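Local atomic coordinates of TssK (Serratia sp. FS14, PDB entry 5Y0E), a protein that serves as a baseplate component of the bacterial type VI secretion system and, as a TssK protein, probably links the baseplate to the membrane complex. Residues T94-V98 with T169-E173; I368-R373 with L414-M418. All blocks are in the same frame, centred on the assembly; numbering follows the deposited sequence.

Contact 1 of 2, residues T94-V98 with T169-E173; sequences TGENV and TRVLE
Gly95 and Glu96 both face Val171, which makes a G1 beta bulge at the start of strand 96-103. Gly95 takes up the bulge with a positive phi of 63°, a conformation that favours glycine. The carbonyl O of Val171 receives two backbone N-H groups. Glu96 N lies in the carbonyl plane, 3.2 Å from Val171 O; the bond from Gly95 N is bent and weak. Val171 N donates back to Glu96 O at 3.0 Å. The antiparallel pairing continues with Val98 N, which donates to Thr169 O at 2.9 Å in a nearly straight bond.

On one face of the sheet Arg170 runs over the bulge. Its chain bends at chi3 (-86°) and brings one face of the guanidinium over Gly95 O, toward the rim. No hydrogen bond forms there, because the N-H groups are badly angled. Near the plane, at the edge, Arg170 NE makes a weak hydrogen bond of 3.4 Å to Asn97 OD1. The amide and guanidinium planes stand 76° apart. On the other face Val98 CG2 touches Val171 CG2 at 4.0 Å, and Thr169 CG2 packs against Val98 CB. Glu96 sends its carboxylate to Ser157 OG. The contact thus rests on backbone bonding and on the apolar patch of Val98, Thr169 and Val171. Arg170 adds a weak polar tie and a probably electrostatic attraction to Gly95 O.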
ATOM      1  N   THR A  94      21.741 -15.633  29.031  1.00 86.84           N
ATOM      2  CA  THR A  94      20.369 -15.270  29.288  1.00 85.18           C
ATOM      3  C   THR A  94      20.204 -13.938  28.618  1.00 81.60           C
ATOM      4  O   THR A  94      21.079 -13.103  28.674  1.00 84.90           O
ATOM      5  CB  THR A  94      20.072 -15.223  30.799  1.00 87.78           C
ATOM      6  OG1 THR A  94      19.885 -16.551  31.286  1.00 87.83           O
ATOM      7  CG2 THR A  94      18.821 -14.465  31.085  1.00 81.62           C
ATOM      8  N   GLY A  95      19.099 -13.749  27.934  1.00 76.27           N
ATOM      9  CA  GLY A  95      18.898 -12.503  27.255  1.00 74.21           C
ATOM     10  C   GLY A  95      19.944 -12.315  26.192  1.00 72.73           C
ATOM     11  O   GLY A  95      20.490 -11.252  26.047  1.00 75.82           O
ATOM     12  N   GLU A  96      20.243 -13.361  25.451  1.00 68.71           N
ATOM     13  CA  GLU A  96      21.216 -13.250  24.380  1.00 67.84           C
ATOM     14  C   GLU A  96      20.558 -13.546  23.037  1.00 63.02           C
ATOM     15  O   GLU A  96      19.625 -14.344  22.944  1.00 60.34           O
ATOM     16  CB  GLU A  96      22.390 -14.189  24.622  1.00 70.88           C
ATOM     17  CG  GLU A  96      23.458 -14.117  23.557  1.00 70.32           C
ATOM     18  CD  GLU A  96      24.678 -13.370  24.014  1.00 73.87           C
ATOM     19  OE1 GLU A  96      24.995 -13.438  25.216  1.00 80.13           O
ATOM     20  OE2 GLU A  96      25.318 -12.716  23.169  1.00 71.46           O
ATOM     21  N   ASN A  97      21.041 -12.887  21.994  1.00 60.53           N
ATOM     22  CA  ASN A  97      20.488 -13.062  20.660  1.00 53.46           C
ATOM     23  C   ASN A  97      21.205 -14.176  19.916  1.00 50.90           C
ATOM     24  O   ASN A  97      22.432 -14.246  19.923  1.00 53.03           O
ATOM     25  CB  ASN A  97      20.580 -11.766  19.870  1.00 53.63           C
ATOM     26  CG  ASN A  97      19.467 -10.831  20.195  1.00 55.20           C
ATOM     27  OD1 ASN A  97      18.385 -11.266  20.552  1.00 56.87           O
ATOM     28  ND2 ASN A  97      19.711  -9.545  20.063  1.00 54.58           N
ATOM     29  N   VAL A  98      20.426 -15.034  19.269  1.00 48.67           N
ATOM     30  CA  VAL A  98      20.920 -16.110  18.426  1.00 44.07           C
ATOM     31  C   VAL A  98      20.685 -15.745  16.966  1.00 40.93           C
ATOM     32  O   VAL A  98      19.599 -15.298  16.596  1.00 45.44           O
ATOM     33  CB  VAL A  98      20.216 -17.432  18.772  1.00 43.42           C
ATOM     34  CG1 VAL A  98      20.864 -18.577  18.044  1.00 45.05           C
ATOM     35  CG2 VAL A  98      20.257 -17.659  20.246  1.00 45.46           C
ATOM     36  N   THR A 169      16.236 -15.432  17.004  1.00 42.94           N
ATOM     37  CA  THR A 169      15.487 -15.513  18.246  1.00 41.53           C
ATOM     38  C   THR A 169      16.339 -14.990  19.387  1.00 46.29           C
ATOM     39  O   THR A 169      17.527 -14.705  19.232  1.00 47.82           O
ATOM     40  CB  THR A 169      15.043 -16.942  18.527  1.00 43.49           C
ATOM     41  OG1 THR A 169      14.025 -16.928  19.518  1.00 46.34           O
ATOM     42  CG2 THR A 169      16.197 -17.771  18.996  1.00 43.74           C
ATOM     43  N   ARG A 170      15.710 -14.867  20.546  1.00 51.53           N
ATOM     44  CA  ARG A 170      16.403 -14.462  21.761  1.00 55.00           C
ATOM     45  C   ARG A 170      16.091 -15.441  22.878  1.00 54.66           C
ATOM     46  O   ARG A 170      14.926 -15.776  23.119  1.00 49.40           O
ATOM     47  CB  ARG A 170      16.020 -13.048  22.181  1.00 54.38           C
ATOM     48  CG  ARG A 170      16.334 -12.728  23.628  1.00 59.99           C
ATOM     49  CD  ARG A 170      16.012 -11.273  23.962  1.00 62.19           C
ATOM     50  NE  ARG A 170      17.120 -10.403  23.631  1.00 66.30           N
ATOM     51  CZ  ARG A 170      17.830  -9.734  24.526  1.00 68.45           C
ATOM     52  NH1 ARG A 170      17.524  -9.817  25.813  1.00 71.57           N
ATOM     53  NH2 ARG A 170      18.838  -8.969  24.132  1.00 70.89           N
ATOM     54  N   VAL A 171      17.132 -15.914  23.543  1.00 60.41           N
ATOM     55  CA  VAL A 171      16.969 -16.757  24.720  1.00 60.18           C
ATOM     56  C   VAL A 171      16.799 -15.857  25.933  1.00 59.17           C
ATOM     57  O   VAL A 171      17.647 -15.009  26.209  1.00 62.54           O
ATOM     58  CB  VAL A 171      18.157 -17.707  24.910  1.00 58.49           C
ATOM     59  CG1 VAL A 171      17.864 -18.629  26.067  1.00 62.82           C
ATOM     60  CG2 VAL A 171      18.413 -18.517  23.662  1.00 53.82           C
ATOM     61  N   LEU A 172      15.698 -16.029  26.644  1.00 60.12           N
ATOM     62  CA  LEU A 172      15.468 -15.257  27.854  1.00 62.34           C
ATOM     63  C   LEU A 172      15.945 -15.988  29.096  1.00 66.76           C
ATOM     64  O   LEU A 172      16.558 -15.382  29.977  1.00 70.30           O
ATOM     65  CB  LEU A 172      13.986 -14.938  28.007  1.00 61.84           C
ATOM     66  CG  LEU A 172      13.407 -13.933  27.028  1.00 58.04           C
ATOM     67  CD1 LEU A 172      11.924 -13.799  27.273  1.00 55.64           C
ATOM     68  CD2 LEU A 172      14.120 -12.603  27.148  1.00 51.99           C
ATOM     69  N   GLU A 173      15.679 -17.283  29.170  1.00 65.15           N
ATOM     70  CA  GLU A 173      15.914 -18.052  30.375  1.00 71.42           C
ATOM     71  C   GLU A 173      16.173 -19.499  29.988  1.00 71.81           C
ATOM     72  O   GLU A 173      15.529 -20.031  29.078  1.00 68.16           O
ATOM     73  CB  GLU A 173      14.713 -17.933  31.322  1.00 73.78           C
ATOM     74  CG  GLU A 173      14.517 -19.102  32.265  1.00 73.90           C
ATOM     75  CD  GLU A 173      13.344 -18.902  33.203  1.00 76.79           C
ATOM     76  OE1 GLU A 173      13.332 -17.906  33.957  1.00 81.06           O
ATOM     77  OE2 GLU A 173      12.426 -19.739  33.185  1.00 74.72           O
TER

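Contact 2 of 2, residues I368-R373 with L414-M418; sequences IAPVTR and LWKQM
Gln417 and Pro370 bury the most surface here, followed by Met418, and each meets the other segment differently. Pro370 turns its ring to helix 414-419. Pro370 CG lies 3.7 Å from Met418 SD and 4.3 Å from Gln417 CB. Met418 bends at chi2 (-78°), which swings its sulfur to the proline ring; the two side chains cross at a slant. Met418 SD also lies close to the backbone, 3.9 Å from Ala369 C. Leu414, one helical turn before Met418, completes the apolar patch. Leu414 CD1 approaches Pro370 CD at 4.2 Å, while Leu414 CD2 reaches Ile368 O.

Gln417 extends to the exposed side and meets Arg373. Gln417 NE2 stands over one face of the Arg373 guanidinium, toward its rim, with the amide plane steeply upright (85°). The Arg373 chain bends at chi2 and chi3, which curls the guanidinium back to this place. No hydrogen bond forms: Gln417 NE2 and Arg373 NH2 are both donors, and Gln417 OE1 is badly angled to Arg373 NH1, though its partial charge may still favour the arginine.

The axes of segments 414-418 and 368-370 come within 8.0 Å, 50° apart. Strand 366-370 is an outermost strand of its antiparallel sheet within the chain and pairs with strand 423-428. Met418 also touches Phe424 of that strand, and Ile385 in a loop lies against both Leu414 and Met418.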
ATOM      1  N   ILE A 368     -24.647 -21.390  22.873  1.00 76.30           N
ATOM      2  CA  ILE A 368     -23.250 -21.070  22.810  1.00 80.26           C
ATOM      3  C   ILE A 368     -22.409 -22.209  23.337  1.00 84.32           C
ATOM      4  O   ILE A 368     -22.654 -22.730  24.408  1.00 82.64           O
ATOM      5  CB  ILE A 368     -22.954 -19.784  23.596  1.00 80.35           C
ATOM      6  CG1 ILE A 368     -23.455 -18.569  22.844  1.00 73.85           C
ATOM      7  CG2 ILE A 368     -21.477 -19.607  23.829  1.00 81.77           C
ATOM      8  CD1 ILE A 368     -23.779 -17.422  23.754  1.00 73.81           C
ATOM      9  N   ALA A 369     -21.407 -22.576  22.554  1.00 87.78           N
ATOM     10  CA  ALA A 369     -20.493 -23.637  22.899  1.00 92.53           C
ATOM     11  C   ALA A 369     -19.262 -23.556  22.042  1.00 91.96           C
ATOM     12  O   ALA A 369     -19.129 -22.661  21.227  1.00 90.15           O
ATOM     13  CB  ALA A 369     -21.156 -24.969  22.702  1.00 98.14           C
ATOM     14  N   PRO A 370     -18.352 -24.512  22.220  1.00 97.03           N
ATOM     15  CA  PRO A 370     -17.102 -24.596  21.478  1.00 99.11           C
ATOM     16  C   PRO A 370     -17.371 -25.274  20.165  1.00102.79           C
ATOM     17  O   PRO A 370     -18.222 -26.136  20.110  1.00105.97           O
ATOM     18  CB  PRO A 370     -16.230 -25.465  22.371  1.00103.04           C
ATOM     19  CG  PRO A 370     -16.950 -25.548  23.676  1.00104.59           C
ATOM     20  CD  PRO A 370     -18.384 -25.494  23.299  1.00100.33           C
ATOM     21  N   VAL A 371     -16.640 -24.907  19.130  1.00101.57           N
ATOM     22  CA  VAL A 371     -16.875 -25.439  17.798  1.00106.66           C
ATOM     23  C   VAL A 371     -17.010 -26.931  17.675  1.00111.15           C
ATOM     24  O   VAL A 371     -17.887 -27.415  16.975  1.00109.59           O
ATOM     25  CB  VAL A 371     -15.821 -24.978  16.792  1.00107.33           C
ATOM     26  CG1 VAL A 371     -15.909 -23.476  16.633  1.00100.96           C
ATOM     27  CG2 VAL A 371     -14.432 -25.376  17.237  1.00109.08           C
ATOM     28  N   THR A 372     -16.130 -27.657  18.354  1.00117.54           N
ATOM     29  CA  THR A 372     -16.139 -29.113  18.342  1.00114.27           C
ATOM     30  C   THR A 372     -17.465 -29.600  18.870  1.00113.94           C
ATOM     31  O   THR A 372     -18.105 -30.446  18.272  1.00116.48           O
ATOM     32  CB  THR A 372     -15.029 -29.673  19.234  1.00113.33           C
ATOM     33  OG1 THR A 372     -15.467 -29.663  20.592  1.00113.86           O
ATOM     34  CG2 THR A 372     -13.789 -28.815  19.127  1.00111.91           C
ATOM     35  N   ARG A 373     -17.839 -29.079  20.034  1.00113.25           N
ATOM     36  CA  ARG A 373     -19.047 -29.491  20.736  1.00115.74           C
ATOM     37  C   ARG A 373     -20.340 -28.775  20.427  1.00118.10           C
ATOM     38  O   ARG A 373     -21.282 -28.874  21.192  1.00123.27           O
ATOM     39  CB  ARG A 373     -18.820 -29.376  22.242  1.00114.48           C
ATOM     40  CG  ARG A 373     -19.999 -29.826  23.078  1.00115.27           C
ATOM     41  CD  ARG A 373     -20.391 -31.249  22.767  1.00116.62           C
ATOM     42  NE  ARG A 373     -19.267 -32.148  22.967  1.00114.13           N
ATOM     43  CZ  ARG A 373     -18.946 -32.675  24.142  1.00116.78           C
ATOM     44  NH1 ARG A 373     -19.674 -32.396  25.214  1.00115.54           N
ATOM     45  NH2 ARG A 373     -17.902 -33.484  24.250  1.00119.19           N
ATOM     46  N   LEU A 414     -19.859 -27.460  31.217  1.00110.60           N
ATOM     47  CA  LEU A 414     -19.646 -26.968  29.851  1.00108.00           C
ATOM     48  C   LEU A 414     -18.627 -25.863  29.790  1.00108.74           C
ATOM     49  O   LEU A 414     -17.871 -25.766  28.839  1.00108.75           O
ATOM     50  CB  LEU A 414     -20.931 -26.509  29.205  1.00105.50           C
ATOM     51  CG  LEU A 414     -20.665 -25.939  27.824  1.00106.31           C
ATOM     52  CD1 LEU A 414     -20.098 -26.984  26.886  1.00103.06           C
ATOM     53  CD2 LEU A 414     -21.945 -25.372  27.264  1.00104.88           C
ATOM     54  N   TRP A 415     -18.596 -25.024  30.814  1.00108.60           N
ATOM     55  CA  TRP A 415     -17.603 -23.981  30.896  1.00108.79           C
ATOM     56  C   TRP A 415     -16.170 -24.502  30.728  1.00108.54           C
ATOM     57  O   TRP A 415     -15.396 -23.923  29.984  1.00106.19           O
ATOM     58  CB  TRP A 415     -17.731 -23.232  32.209  1.00109.49           C
ATOM     59  CG  TRP A 415     -16.957 -22.002  32.161  1.00108.45           C
ATOM     60  CD1 TRP A 415     -15.988 -21.614  33.017  1.00108.29           C
ATOM     61  CD2 TRP A 415     -17.052 -20.991  31.164  1.00105.72           C
ATOM     62  NE1 TRP A 415     -15.475 -20.403  32.623  1.00107.27           N
ATOM     63  CE2 TRP A 415     -16.117 -20.006  31.482  1.00106.16           C
ATOM     64  CE3 TRP A 415     -17.844 -20.824  30.038  1.00102.65           C
ATOM     65  CZ2 TRP A 415     -15.951 -18.877  30.711  1.00103.90           C
ATOM     66  CZ3 TRP A 415     -17.680 -19.713  29.284  1.00 98.68           C
ATOM     67  CH2 TRP A 415     -16.747 -18.749  29.618  1.00 98.55           C
ATOM     68  N   LYS A 416     -15.827 -25.610  31.389  1.00110.66           N
ATOM     69  CA  LYS A 416     -14.483 -26.190  31.300  1.00108.90           C
ATOM     70  C   LYS A 416     -14.076 -26.542  29.900  1.00106.46           C
ATOM     71  O   LYS A 416     -12.931 -26.364  29.531  1.00106.17           O
ATOM     72  CB  LYS A 416     -14.334 -27.436  32.156  1.00110.07           C
ATOM     73  CG  LYS A 416     -15.150 -27.435  33.420  1.00113.13           C
ATOM     74  CD  LYS A 416     -14.636 -26.389  34.380  1.00114.07           C
ATOM     75  CE  LYS A 416     -15.741 -25.983  35.327  1.00117.07           C
ATOM     76  NZ  LYS A 416     -16.635 -27.141  35.575  1.00116.68           N
ATOM     77  N   GLN A 417     -15.001 -27.046  29.103  1.00105.89           N
ATOM     78  CA  GLN A 417     -14.662 -27.375  27.745  1.00106.51           C
ATOM     79  C   GLN A 417     -14.246 -26.105  27.037  1.00107.43           C
ATOM     80  O   GLN A 417     -13.233 -26.087  26.348  1.00106.27           O
ATOM     81  CB  GLN A 417     -15.818 -28.050  27.036  1.00109.11           C
ATOM     82  CG  GLN A 417     -15.374 -28.970  25.919  1.00113.29           C
ATOM     83  CD  GLN A 417     -16.374 -30.068  25.605  1.00113.85           C
ATOM     84  OE1 GLN A 417     -17.354 -30.265  26.315  1.00110.98           O
ATOM     85  NE2 GLN A 417     -16.120 -30.788  24.528  1.00114.86           N
ATOM     86  N   MET A 418     -15.019 -25.039  27.211  1.00105.73           N
ATOM     87  CA  MET A 418     -14.672 -23.773  26.624  1.00105.14           C
ATOM     88  C   MET A 418     -13.277 -23.338  27.046  1.00104.18           C
ATOM     89  O   MET A 418     -12.459 -23.046  26.188  1.00105.04           O
ATOM     90  CB  MET A 418     -15.673 -22.698  27.017  1.00104.59           C
ATOM     91  CG  MET A 418     -16.957 -22.690  26.205  1.00103.93           C
ATOM     92  SD  MET A 418     -16.783 -21.943  24.600  1.00 92.59           S
ATOM     93  CE  MET A 418     -15.235 -21.094  24.783  1.00 87.35           C
TER

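Overall arrangement
Contact 1 comes first along the chain and closes before contact 2 opens. Their centres lie 37 Å apart, and their nearest atoms are about 26 Å apart, so they do not touch. They share no sheet. Contact 1 joins strands 96-103 and 163-174, neighbours inside a mixed sheet. Contact 2 packs helix 414-419 on strand 366-370, at the margin of an antiparallel sheet near the C-terminal end. The long helices 197-222, 229-253 and 259-273 fall between the two sheets in sequence. The contacts therefore describe two separate beta-containing parts of an elongated subunit in a three-chain assembly. Neither contact is touched by another chain.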